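Local coordinates for molybdenum cofactor carrier protein (Chlamydomonas reinhardtii, PDB 2IZ6) that probably binds the molybdenum cofactor and carries it within the cell, at residues Ala42-Ile47 against Gly163-Val168. Residues are numbered along the deposited sequence; the frame is centred on the assembly and turned at random.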
loop_
_atom_site.group_PDB
_atom_site.type_symbol
_atom_site.label_atom_id
_atom_site.label_comp_id
_atom_site.label_asym_id
_atom_site.label_seq_id
_atom_site.Cartn_x
_atom_site.Cartn_y
_atom_site.Cartn_z
ATOM N N ALA A 42 -18.619 22.076 3.753
ATOM C CA ALA A 42 -17.816 23.293 3.949
ATOM C C ALA A 42 -18.471 24.347 4.842
ATOM O O ALA A 42 -17.818 24.963 5.676
ATOM C CB ALA A 42 -17.482 23.882 2.698
ATOM N N THR A 43 -19.761 24.466 4.684
ATOM C CA THR A 43 -20.556 25.458 5.433
ATOM C C THR A 43 -20.568 25.144 6.915
ATOM O O THR A 43 -20.548 26.038 7.756
ATOM C CB THR A 43 -21.981 25.521 4.887
ATOM O OG1 THR A 43 -21.983 25.932 3.478
ATOM C CG2 THR A 43 -22.841 26.468 5.730
ATOM N N HIS A 44 -20.535 23.839 7.254
ATOM C CA HIS A 44 -20.352 23.396 8.609
ATOM C C HIS A 44 -18.936 23.479 9.138
ATOM O O HIS A 44 -18.671 23.070 10.263
ATOM C CB HIS A 44 -20.926 21.968 8.762
ATOM C CG HIS A 44 -22.419 21.937 8.806
ATOM N ND1 HIS A 44 -23.190 22.063 7.678
ATOM C CD2 HIS A 44 -23.279 21.914 9.859
ATOM C CE1 HIS A 44 -24.474 22.061 8.022
ATOM N NE2 HIS A 44 -24.555 21.929 9.339
ATOM N N GLY A 45 -17.985 23.980 8.356
ATOM C CA GLY A 45 -16.630 24.106 8.844
ATOM C C GLY A 45 -15.791 22.871 8.815
ATOM O O GLY A 45 -14.802 22.799 9.550
ATOM N N TRP A 46 -16.250 21.877 8.079
ATOM C CA TRP A 46 -15.581 20.620 7.955
ATOM C C TRP A 46 -14.669 20.612 6.718
ATOM O O TRP A 46 -14.942 21.284 5.744
ATOM C CB TRP A 46 -16.563 19.442 7.930
ATOM C CG TRP A 46 -17.565 19.468 9.018
ATOM C CD1 TRP A 46 -17.387 19.887 10.332
ATOM C CD2 TRP A 46 -18.881 18.906 8.961
ATOM N NE1 TRP A 46 -18.619 19.763 11.009
ATOM C CE2 TRP A 46 -19.532 19.172 10.189
ATOM C CE3 TRP A 46 -19.645 18.418 7.897
ATOM C CZ2 TRP A 46 -20.887 18.822 10.415
ATOM C CZ3 TRP A 46 -21.015 18.099 8.112
ATOM C CH2 TRP A 46 -21.590 18.278 9.393
ATOM N N ILE A 47 -13.619 19.792 6.804
ATOM C CA ILE A 47 -12.709 19.508 5.682
ATOM C C ILE A 47 -13.292 18.352 4.841
ATOM O O ILE A 47 -13.755 17.388 5.424
ATOM C CB ILE A 47 -11.309 19.140 6.163
ATOM C CG1 ILE A 47 -10.607 20.270 6.929
ATOM C CG2 ILE A 47 -10.430 18.730 5.002
ATOM C CD1 ILE A 47 -9.352 19.848 7.694
ATOM N N GLY A 163 -30.542 14.980 5.274
ATOM C CA GLY A 163 -30.479 13.853 6.169
ATOM C C GLY A 163 -29.071 13.371 6.390
ATOM O O GLY A 163 -28.693 13.020 7.536
ATOM N N ALA A 164 -28.303 13.341 5.329
ATOM C CA ALA A 164 -26.882 12.981 5.400
ATOM C C ALA A 164 -26.093 13.905 6.295
ATOM O O ALA A 164 -25.337 13.479 7.165
ATOM C CB ALA A 164 -26.282 12.891 3.944
ATOM N N ILE A 165 -26.282 15.224 6.131
ATOM C CA ILE A 165 -25.624 16.219 6.934
ATOM C C ILE A 165 -26.027 16.102 8.409
ATOM O O ILE A 165 -25.228 16.178 9.303
ATOM C CB ILE A 165 -25.861 17.638 6.346
ATOM C CG1 ILE A 165 -25.184 17.773 4.973
ATOM C CG2 ILE A 165 -25.447 18.753 7.350
ATOM C CD1 ILE A 165 -23.618 17.796 5.037
ATOM N N ALA A 166 -27.321 15.907 8.657
ATOM C CA ALA A 166 -27.789 15.713 10.017
ATOM C C ALA A 166 -27.170 14.509 10.638
ATOM O O ALA A 166 -26.817 14.563 11.820
ATOM C CB ALA A 166 -29.336 15.597 10.018
ATOM N N ALA A 167 -27.021 13.409 9.885
ATOM C CA ALA A 167 -26.367 12.176 10.411
ATOM C C ALA A 167 -24.905 12.449 10.783
ATOM O O ALA A 167 -24.444 12.098 11.877
ATOM C CB ALA A 167 -26.483 11.042 9.429
ATOM N N VAL A 168 -24.194 13.117 9.882
ATOM C CA VAL A 168 -22.826 13.478 10.124
ATOM C C VAL A 168 -22.730 14.364 11.403
ATOM O O VAL A 168 -21.897 14.167 12.240
ATOM C CB VAL A 168 -22.181 14.179 8.931
ATOM C CG1 VAL A 168 -20.733 14.645 9.268
ATOM C CG2 VAL A 168 -22.135 13.249 7.687
#
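Val168 CG1 lies over one face of the Trp46 indole, 4.0 Å from the centroid of its six-membered ring and 27° off the ring normal, which meets the geometry of a CH-pi contact. That methyl reaches the ring because it stands anti to the backbone N (chi1 176°). Ile165 meets the same indole differently: its CD1 sits at the ring edge, near the ring plane, 4.0 Å from Trp46 CZ3. The other branch of Ile165 serves His44, with CG2 3.5 Å from His44 CE1 in an oblique approach, while His44 ND1 hydrogen-bonds back to Gln40 O. In this Rossmann-like parallel alpha/beta fold, the contact joins the turn between helix 28-43 and strand 47-51 to helix 161-173, which follows strand 155-158, outermost in the sheet within this chain. Helix 28-43 ends in a Schellman motif: Gly45 has positive phi, and two backbone bonds run back into the last turn, one of them Gly45 N to Ala42 O at 2.9 Å. His44 CB lies 3.4 Å above the plane of the Trp46 ring, over its centre. With an alanine at Trp46, Val168 CG1 would probably lose its aromatic face and a gap open beside Ile165 CD1. Pro14, Ile16 and Leu172 also touch the indole, consistent with its burial.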